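ABC transporter, substrate-binding protein (Clostridium perfringens, PDB 4EDP) probably binds a solute outside the cell membrane and hands it to the membrane-spanning part of an ABC importer. Local coordinates at residues 121-126 against 322-327; 259-264 against 328-333; 300-305 against 316-321. All coordinates share one frame; numbering follows the deposited sequence. Where two conformers were deposited one is given.

In the fold
From the N terminus, the chain first reaches 121-126, the turn that leads into helix 125-130. Contact 1 closes a long loop here, because 322-327 returns to this turn some 196 residues later. Contact 2 joins 259-264, the entry to strand 262-269, to 328-333, the lead-in to the C-terminal helix 332-350. Its segments alternate along the chain with those of contact 1, so the two loops cross. Contact 3 is a short closure between 300-305 and 316-321 and falls within both larger loops. Ala327 and Lys123 pack on Leu262 between contacts 1 and 2. Val304 meets Asn121 and Ala124 between contacts 1 and 3.

Contact 1. Residues 121-126 against 322-327; sequences NEKAKS and PVVDNA
Lys123 reaches across to the backbone carbonyls of Val324, Asp325 and Ala327 while its chain slides past Val324 in the opposite direction. CG of Lys123 lies 3.3 Å from Val324 O. The chain then bends at chi2 (-59°) and runs out straight. CE comes to 3.2 Å from Asp325 O. NZ makes a weak hydrogen bond to Ala327 O, 3.0 Å away. Water 2 accepts from Lys123 NZ at 2.7 Å and donates to Asp325 O. The ammonium group therefore reaches one carbonyl directly and another through water. Water 1 also donates to Asp325 O, and weakly to Glu122 OE1.

Asn121 meets Val324 from another direction, with the two side chains at about a right angle. CG1 of Val324 is anti to the backbone N (chi1 175°). This branch lies 3.9 Å from Asn121 ND2 and touches the amide by packing alone. The amide has a second task. Asn121 OD1 accepts from Ala124 N at 2.9 Å in a nearly straight bond. This Asx motif holds the turn that leads into helix 125-130. Ser126 OG donates to Lys123 O, which also accepts from Ser126 N.

Lys123 and Ala327 both pack on Leu262 of strand 262-269, and Ala124 lies on Phe264. This turn and the short, weakly bonded helix at about 322-325 thus meet beside the strand.

Contact 2. Residues 259-264 against 328-333; sequences GTYLNF and KVIDFK. With ACT (acetate ion), chain G.
Lys328 NZ is gripped by several groups. Water 3 accepts from it at 2.8 Å and donates to Gly259 O across the contact. Glu187 of helix 178-189 forms a salt bridge with it, and Ser258 O adds a weak hydrogen bond. The backbones are bonded directly. Lys328 N donates to Thr260 O at 2.8 Å. The return bond runs from Leu262 N to Lys328 O at 3.0 Å and is nearly straight. The two bonds enclose Tyr261 and form a single beta bridge between Tyr261 and Lys328. Tyr261 CA also makes a CA-H...O contact with Lys328 O.

Lys328 lies obliquely across the Tyr261 ring. Its CB sits over one face in a CH-pi contact, 4.2 Å from the ring centroid and displaced toward the rim. The extended chain carries CD to the phenol end, where Tyr261 OH is also hydrogen-bonded to Glu187. Ile330 CG1 reaches the ring edge instead, 4.2 Å from Tyr261 CD2.

The bridge ties the start of strand 262-269, which pairs antiparallel with strands 89-93 and 135-145 in this solute-binding-protein fold, to the lead-in of the C-terminal helix. Beyond it, water 4 donates to Leu262 O and accepts from Ile330 N. Val329 CG1 is anti to its carbonyl carbon (chi1 -62°) and meets the edge of the Phe264 ring, 3.8 Å from CZ. Asp331 N donates to an oxygen of an acetate, probably from the crystallisation liquor, at 2.9 Å in a straight bond. Asp331 is the N-cap of helix 332-350: its OD1 accepts from Phe334 N and, weakly, from Lys333 N.

Contact 3. Residues 300-305 against 316-321; sequences NESPVN and KNLTYG
Ser302 OG stands anti to its own carbonyl carbon, beside the backbone N (chi1 -66°), and this turns the hydroxyl to the backbone of 318-319. Leu318 CG takes the same position on its own residue (chi1 -66°). From there the side chain runs back to Asn300. Ser302 OG accepts from Thr319 N at 2.8 Å, with an N-H...O angle of 171°. This direct hydrogen bond joins a side chain to a backbone amide. The same OG touches Leu318 CB at 3.5 Å. Ser302 CB lies 3.5 Å from Thr319 O.

CD2 of Leu318 packs close to the backbone of Asn300, 3.2 Å from its O, and meets Asn300 CB at 4.0 Å. Asn300 is the first residue past helix 289-299 and has a positive phi. Leu318 also rests on Ala296 of that helix, so it covers the point where the chain leaves it. Neither segment is regular helix or strand. They are the two ends of one loop in the solute-binding fold, running from helix 289-299 to the short helix 322-325.

Pro303 and Tyr320 meet at about a right angle. Pro303 CG comes to the edge of the tyrosine ring, 4.0 Å from CD1. Between the backbones, water 5 donates to Pro303 O at 2.8 Å and to Thr319 O at 2.7 Å. The Thr319 hydroxyl is hydrogen-bonded to Ser140 of strand 135-145 and to Asp238.

Contact 1. Residues 121-126 against 322-327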
loop_
_atom_site.group_PDB
_atom_site.type_symbol
_atom_site.label_atom_id
_atom_site.label_comp_id
_atom_site.label_asym_id
_atom_site.label_seq_id
_atom_site.Cartn_x
_atom_site.Cartn_y
_atom_site.Cartn_z
ATOM N N ASN A 121 -2.948 -0.897 14.830
ATOM C CA ASN A 121 -4.137 -1.732 14.687
ATOM C C ASN A 121 -3.656 -3.163 14.409
ATOM O O ASN A 121 -2.509 -3.356 14.023
ATOM C CB ASN A 121 -5.106 -1.171 13.640
ATOM C CG ASN A 121 -4.537 -1.144 12.245
ATOM O OD1 ASN A 121 -4.104 -2.170 11.713
ATOM N ND2 ASN A 121 -4.629 0.021 11.597
ATOM N N GLU A 122 -4.522 -4.149 14.630
ATOM C CA GLU A 122 -4.144 -5.548 14.483
ATOM C C GLU A 122 -3.582 -5.907 13.109
ATOM O O GLU A 122 -2.656 -6.710 13.021
ATOM C CB GLU A 122 -5.331 -6.452 14.783
ATOM C CG GLU A 122 -4.952 -7.921 14.757
ATOM C CD GLU A 122 -6.131 -8.846 14.864
ATOM O OE1 GLU A 122 -7.178 -8.407 15.368
ATOM O OE2 GLU A 122 -5.995 -10.026 14.446
ATOM N N LYS A 123 -4.131 -5.342 12.036
ATOM C CA LYS A 123 -3.598 -5.637 10.704
ATOM C C LYS A 123 -2.166 -5.106 10.512
ATOM O O LYS A 123 -1.294 -5.819 9.989
ATOM C CB LYS A 123 -4.507 -5.097 9.600
ATOM C CG LYS A 123 -5.917 -5.588 9.669
ATOM C CD LYS A 123 -6.035 -7.072 9.588
ATOM C CE LYS A 123 -7.484 -7.471 9.787
ATOM N NZ LYS A 123 -7.632 -8.929 9.814
ATOM N N ALA A 124 -1.939 -3.860 10.914
ATOM C CA ALA A 124 -0.617 -3.235 10.802
ATOM C C ALA A 124 0.398 -3.987 11.681
ATOM O O ALA A 124 1.590 -4.030 11.362
ATOM C CB ALA A 124 -0.701 -1.708 11.169
ATOM N N LYS A 125 -0.054 -4.578 12.782
ATOM C CA LYS A 125 0.858 -5.328 13.650
ATOM C C LYS A 125 1.477 -6.542 12.957
ATOM O O LYS A 125 2.464 -7.094 13.427
ATOM C CB LYS A 125 0.214 -5.666 14.993
ATOM C CG LYS A 125 0.214 -4.475 15.935
ATOM C CD LYS A 125 -0.538 -4.760 17.228
ATOM C CE LYS A 125 -0.368 -3.622 18.221
ATOM N NZ LYS A 125 -1.184 -3.794 19.464
ATOM N N SER A 126 0.921 -6.955 11.820
ATOM C CA SER A 126 1.564 -8.021 11.052
ATOM C C SER A 126 3.024 -7.621 10.689
ATOM O O SER A 126 3.905 -8.478 10.599
ATOM C CB SER A 126 0.755 -8.326 9.789
ATOM O OG SER A 126 0.720 -7.205 8.921
ATOM N N PRO A 322 -13.998 0.350 10.483
ATOM C CA PRO A 322 -14.323 -1.059 10.393
ATOM C C PRO A 322 -13.740 -1.777 9.194
ATOM O O PRO A 322 -13.430 -2.972 9.286
ATOM C CB PRO A 322 -15.860 -1.056 10.347
ATOM C CG PRO A 322 -16.235 0.141 11.095
ATOM C CD PRO A 322 -15.194 1.165 10.761
ATOM N N VAL A 323 -13.557 -1.061 8.087
ATOM C CA VAL A 323 -13.008 -1.665 6.882
ATOM C C VAL A 323 -11.667 -2.334 7.165
ATOM O O VAL A 323 -11.378 -3.403 6.626
ATOM C CB VAL A 323 -12.809 -0.629 5.756
ATOM C CG1 VAL A 323 -11.708 0.376 6.132
ATOM C CG2 VAL A 323 -12.447 -1.321 4.451
ATOM N N VAL A 324 -10.853 -1.705 8.012
ATOM C CA VAL A 324 -9.528 -2.225 8.341
ATOM C C VAL A 324 -9.619 -3.536 9.118
ATOM O O VAL A 324 -8.868 -4.456 8.836
ATOM C CB VAL A 324 -8.687 -1.208 9.163
ATOM C CG1 VAL A 324 -7.358 -1.841 9.598
ATOM C CG2 VAL A 324 -8.450 0.065 8.336
ATOM N N ASP A 325 -10.547 -3.610 10.066
ATOM C CA ASP A 325 -10.731 -4.791 10.941
ATOM C C ASP A 325 -10.997 -6.094 10.165
ATOM O O ASP A 325 -10.603 -7.192 10.605
ATOM C CB ASP A 325 -11.921 -4.593 11.899
ATOM C CG ASP A 325 -11.906 -3.245 12.654
ATOM O OD1 ASP A 325 -10.907 -2.494 12.594
ATOM O OD2 ASP A 325 -12.938 -2.931 13.300
ATOM N N ASN A 326 -11.674 -5.972 9.023
ATOM C CA ASN A 326 -12.049 -7.137 8.236
ATOM C C ASN A 326 -11.125 -7.384 7.023
ATOM O O ASN A 326 -11.359 -8.300 6.221
ATOM C CB ASN A 326 -13.469 -6.927 7.723
ATOM C CG ASN A 326 -14.100 -8.211 7.246
ATOM O OD1 ASN A 326 -13.990 -9.240 7.906
ATOM N ND2 ASN A 326 -14.799 -8.154 6.121
ATOM N N ALA A 327 -10.084 -6.561 6.893
ATOM C CA ALA A 327 -9.187 -6.641 5.745
ATOM C C ALA A 327 -8.195 -7.776 5.796
ATOM O O ALA A 327 -7.913 -8.335 6.852
ATOM C CB ALA A 327 -8.403 -5.316 5.573
HETATM O O HOH W 1 -8.552 -6.864 13.007
HETATM O O HOH W 2 -9.995 -10.278 10.126
#

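Contact 2. Residues 259-264 against 328-333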
loop_
_atom_site.group_PDB
_atom_site.type_symbol
_atom_site.label_atom_id
_atom_site.label_comp_id
_atom_site.label_asym_id
_atom_site.label_seq_id
_atom_site.Cartn_x
_atom_site.Cartn_y
_atom_site.Cartn_z
ATOM N N GLY A 259 -13.815 -8.986 2.672
ATOM C CA GLY A 259 -12.715 -8.154 3.111
ATOM C C GLY A 259 -11.916 -7.550 1.975
ATOM O O GLY A 259 -11.759 -8.169 0.927
ATOM N N THR A 260 -11.489 -6.312 2.176
ATOM C CA THR A 260 -10.597 -5.619 1.260
ATOM C C THR A 260 -9.167 -6.114 1.524
ATOM O O THR A 260 -8.937 -6.985 2.386
ATOM C CB THR A 260 -10.595 -4.078 1.503
ATOM O OG1 THR A 260 -9.805 -3.424 0.490
ATOM C CG2 THR A 260 -10.016 -3.756 2.833
ATOM N N TYR A 261 -8.229 -5.637 0.703
ATOM C CA TYR A 261 -6.809 -5.932 0.840
ATOM C C TYR A 261 -6.076 -4.639 1.158
ATOM O O TYR A 261 -6.334 -3.595 0.553
ATOM C CB TYR A 261 -6.223 -6.531 -0.447
ATOM C CG TYR A 261 -6.619 -7.968 -0.655
ATOM C CD1 TYR A 261 -7.872 -8.300 -1.143
ATOM C CD2 TYR A 261 -5.728 -8.996 -0.370
ATOM C CE1 TYR A 261 -8.242 -9.624 -1.321
ATOM C CE2 TYR A 261 -6.088 -10.328 -0.547
ATOM C CZ TYR A 261 -7.335 -10.631 -1.026
ATOM O OH TYR A 261 -7.715 -11.932 -1.210
ATOM N N LEU A 262 -5.196 -4.704 2.152
ATOM C CA LEU A 262 -4.407 -3.557 2.533
ATOM C C LEU A 262 -3.001 -3.642 1.979
ATOM O O LEU A 262 -2.513 -4.730 1.641
ATOM C CB LEU A 262 -4.248 -3.504 4.058
ATOM C CG LEU A 262 -5.516 -3.560 4.900
ATOM C CD1 LEU A 262 -5.169 -3.511 6.401
ATOM C CD2 LEU A 262 -6.462 -2.453 4.487
ATOM N N ASN A 263 -2.371 -2.481 1.850
ATOM C CA ASN A 263 -0.941 -2.406 1.545
ATOM C C ASN A 263 -0.382 -1.366 2.533
ATOM O O ASN A 263 -1.123 -0.497 3.007
ATOM C CB ASN A 263 -0.606 -2.124 0.089
ATOM C CG ASN A 263 -1.079 -0.790 -0.385
ATOM O OD1 ASN A 263 -0.401 0.233 -0.203
ATOM N ND2 ASN A 263 -2.216 -0.790 -1.078
ATOM N N PHE A 264 0.893 -1.506 2.870
ATOM C CA PHE A 264 1.551 -0.630 3.842
ATOM C C PHE A 264 2.827 -0.003 3.306
ATOM O O PHE A 264 3.449 -0.543 2.393
ATOM C CB PHE A 264 2.012 -1.476 5.052
ATOM C CG PHE A 264 0.906 -2.276 5.726
ATOM C CD1 PHE A 264 -0.056 -1.646 6.485
ATOM C CD2 PHE A 264 0.855 -3.645 5.615
ATOM C CE1 PHE A 264 -1.078 -2.359 7.102
ATOM C CE2 PHE A 264 -0.164 -4.360 6.237
ATOM C CZ PHE A 264 -1.135 -3.713 6.964
ATOM N N LYS A 328 -7.673 -8.075 4.615
ATOM C CA LYS A 328 -6.669 -9.092 4.403
ATOM C C LYS A 328 -5.328 -8.431 4.124
ATOM O O LYS A 328 -5.272 -7.331 3.558
ATOM C CB LYS A 328 -7.093 -9.980 3.251
ATOM C CG LYS A 328 -8.313 -10.814 3.619
ATOM C CD LYS A 328 -8.855 -11.673 2.523
ATOM C CE LYS A 328 -10.128 -12.338 3.085
ATOM N NZ LYS A 328 -10.984 -13.017 2.135
ATOM N N VAL A 329 -4.245 -9.060 4.585
ATOM C CA VAL A 329 -2.900 -8.542 4.324
ATOM C C VAL A 329 -2.121 -9.550 3.477
ATOM O O VAL A 329 -2.399 -10.749 3.503
ATOM C CB VAL A 329 -2.114 -8.215 5.607
ATOM C CG1 VAL A 329 -2.851 -7.102 6.429
ATOM C CG2 VAL A 329 -1.909 -9.450 6.434
ATOM N N ILE A 330 -1.141 -9.055 2.745
ATOM C CA ILE A 330 -0.329 -9.900 1.868
ATOM C C ILE A 330 1.033 -10.212 2.476
ATOM O O ILE A 330 1.644 -9.355 3.096
ATOM C CB ILE A 330 -0.167 -9.235 0.501
ATOM C CG1 ILE A 330 -1.540 -9.187 -0.201
ATOM C CG2 ILE A 330 0.821 -9.994 -0.379
ATOM C CD1 ILE A 330 -1.503 -8.515 -1.530
ATOM N N ASP A 331 1.487 -11.457 2.324
ATOM C CA ASP A 331 2.807 -11.851 2.812
ATOM C C ASP A 331 3.806 -11.590 1.697
ATOM O O ASP A 331 3.929 -12.396 0.759
ATOM C CB ASP A 331 2.807 -13.337 3.179
ATOM C CG ASP A 331 4.176 -13.850 3.612
ATOM O OD1 ASP A 331 5.185 -13.115 3.505
ATOM O OD2 ASP A 331 4.247 -15.023 4.047
ATOM N N PHE A 332 4.501 -10.459 1.770
ATOM C CA PHE A 332 5.465 -10.121 0.717
ATOM C C PHE A 332 6.742 -10.954 0.689
ATOM O O PHE A 332 7.440 -11.001 -0.332
ATOM C CB PHE A 332 5.715 -8.623 0.657
ATOM C CG PHE A 332 4.633 -7.907 -0.037
ATOM C CD1 PHE A 332 4.597 -7.879 -1.423
ATOM C CD2 PHE A 332 3.611 -7.311 0.669
ATOM C CE1 PHE A 332 3.584 -7.240 -2.078
ATOM C CE2 PHE A 332 2.603 -6.683 0.024
ATOM C CZ PHE A 332 2.578 -6.647 -1.354
ATOM N N LYS A 333 7.051 -11.632 1.786
ATOM C CA LYS A 333 8.188 -12.520 1.776
ATOM C C LYS A 333 7.846 -13.619 0.759
ATOM O O LYS A 333 8.659 -13.972 -0.111
ATOM C CB LYS A 333 8.453 -13.124 3.154
ATOM C CG LYS A 333 9.738 -13.944 3.200
ATOM C CD LYS A 333 10.108 -14.438 4.589
ATOM C CE LYS A 333 11.435 -15.188 4.512
ATOM N NZ LYS A 333 11.970 -15.614 5.835
HETATM C C ACT G . -0.450 -14.477 1.499
HETATM O O ACT G . -0.146 -13.395 1.012
HETATM O OXT ACT G . -0.374 -14.551 2.750
HETATM C CH3 ACT G . -0.934 -15.600 0.632
HETATM O O HOH W 3 -11.755 -10.880 0.532
HETATM O O HOH W 4 -0.799 -6.366 2.999
#

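Contact 3. Residues 300-305 against 316-321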
loop_
_atom_site.group_PDB
_atom_site.type_symbol
_atom_site.label_atom_id
_atom_site.label_comp_id
_atom_site.label_asym_id
_atom_site.label_seq_id
_atom_site.Cartn_x
_atom_site.Cartn_y
_atom_site.Cartn_z
ATOM N N ASN A 300 -2.706 13.190 3.915
ATOM C CA ASN A 300 -3.647 12.133 3.530
ATOM C C ASN A 300 -3.091 10.728 3.737
ATOM O O ASN A 300 -3.318 9.844 2.920
ATOM C CB ASN A 300 -4.160 12.318 2.098
ATOM C CG ASN A 300 -4.951 13.605 1.946
ATOM O OD1 ASN A 300 -5.499 14.127 2.926
ATOM N ND2 ASN A 300 -5.007 14.128 0.731
ATOM N N GLU A 301 -2.360 10.542 4.834
ATOM C CA GLU A 301 -1.824 9.218 5.185
ATOM C C GLU A 301 -2.794 8.545 6.135
ATOM O O GLU A 301 -3.073 9.067 7.218
ATOM C CB GLU A 301 -0.441 9.311 5.824
ATOM C CG GLU A 301 0.645 9.754 4.857
ATOM C CD GLU A 301 2.023 9.858 5.494
ATOM O OE1 GLU A 301 2.166 9.643 6.718
ATOM O OE2 GLU A 301 2.971 10.175 4.752
ATOM N N SER A 302 -3.331 7.403 5.723
ATOM C CA SER A 302 -4.233 6.648 6.570
ATOM C C SER A 302 -3.421 6.170 7.786
ATOM O O SER A 302 -2.304 5.658 7.643
ATOM C CB SER A 302 -4.827 5.441 5.852
ATOM O OG SER A 302 -5.687 5.820 4.776
ATOM N N PRO A 303 -3.988 6.313 8.976
ATOM C CA PRO A 303 -3.242 5.952 10.172
ATOM C C PRO A 303 -3.188 4.478 10.494
ATOM O O PRO A 303 -4.098 3.713 10.140
ATOM C CB PRO A 303 -4.001 6.677 11.269
ATOM C CG PRO A 303 -5.422 6.723 10.763
ATOM C CD PRO A 303 -5.283 6.943 9.295
ATOM N N VAL A 304 -2.092 4.075 11.127
ATOM C CA VAL A 304 -1.975 2.707 11.643
ATOM C C VAL A 304 -2.195 2.729 13.164
ATOM O O VAL A 304 -2.394 1.678 13.777
ATOM C CB VAL A 304 -0.614 2.034 11.333
ATOM C CG1 VAL A 304 -0.417 1.873 9.810
ATOM C CG2 VAL A 304 0.562 2.812 11.966
ATOM N N ASN A 305 -2.164 3.920 13.775
ATOM C CA ASN A 305 -2.363 4.046 15.206
ATOM C C ASN A 305 -3.864 4.067 15.484
ATOM O O ASN A 305 -4.556 4.984 15.056
ATOM C CB ASN A 305 -1.649 5.312 15.744
ATOM C CG ASN A 305 -1.744 5.455 17.252
ATOM O OD1 ASN A 305 -2.814 5.266 17.851
ATOM N ND2 ASN A 305 -0.630 5.870 17.881
ATOM N N LYS A 316 -11.960 11.498 4.704
ATOM C CA LYS A 316 -12.453 11.418 3.355
ATOM C C LYS A 316 -11.305 10.936 2.479
ATOM O O LYS A 316 -10.202 11.506 2.479
ATOM C CB LYS A 316 -12.949 12.787 2.884
ATOM C CG LYS A 316 -13.622 12.766 1.524
ATOM C CD LYS A 316 -14.166 14.128 1.139
ATOM C CE LYS A 316 -13.062 15.177 1.015
ATOM N NZ LYS A 316 -13.612 16.507 0.622
ATOM N N ASN A 317 -11.562 9.855 1.764
ATOM C CA ASN A 317 -10.576 9.234 0.881
ATOM C C ASN A 317 -9.453 8.475 1.605
ATOM O O ASN A 317 -8.529 7.967 0.978
ATOM C CB ASN A 317 -10.030 10.241 -0.122
ATOM C CG ASN A 317 -11.122 10.824 -1.004
ATOM O OD1 ASN A 317 -12.130 10.164 -1.302
ATOM N ND2 ASN A 317 -10.926 12.062 -1.429
ATOM N N LEU A 318 -9.524 8.406 2.926
ATOM C CA LEU A 318 -8.550 7.611 3.657
ATOM C C LEU A 318 -9.192 6.274 3.921
ATOM O O LEU A 318 -10.404 6.104 3.724
ATOM C CB LEU A 318 -8.206 8.246 5.008
ATOM C CG LEU A 318 -7.484 9.581 4.936
ATOM C CD1 LEU A 318 -7.065 9.989 6.337
ATOM C CD2 LEU A 318 -6.286 9.476 4.032
ATOM N N THR A 319 -8.388 5.316 4.362
ATOM C CA THR A 319 -8.913 4.026 4.768
ATOM C C THR A 319 -8.917 4.068 6.295
ATOM O O THR A 319 -7.864 4.112 6.929
ATOM C CB THR A 319 -8.097 2.871 4.217
ATOM O OG1 THR A 319 -8.365 2.774 2.804
ATOM C CG2 THR A 319 -8.498 1.567 4.928
ATOM N N TYR A 320 -10.111 4.045 6.875
ATOM C CA TYR A 320 -10.253 4.244 8.310
ATOM C C TYR A 320 -11.514 3.598 8.803
ATOM O O TYR A 320 -12.578 3.727 8.175
ATOM C CB TYR A 320 -10.368 5.754 8.529
ATOM C CG TYR A 320 -10.487 6.213 9.957
ATOM C CD1 TYR A 320 -9.372 6.262 10.771
ATOM C CD2 TYR A 320 -11.699 6.625 10.478
ATOM C CE1 TYR A 320 -9.466 6.699 12.075
ATOM C CE2 TYR A 320 -11.801 7.063 11.788
ATOM C CZ TYR A 320 -10.679 7.102 12.572
ATOM O OH TYR A 320 -10.752 7.530 13.874
ATOM N N GLY A 321 -11.408 2.897 9.915
ATOM C CA GLY A 321 -12.591 2.302 10.530
ATOM C C GLY A 321 -12.756 0.816 10.368
ATOM O O GLY A 321 -11.789 0.096 10.113
HETATM O O HOH W 5 -6.791 3.548 9.351
#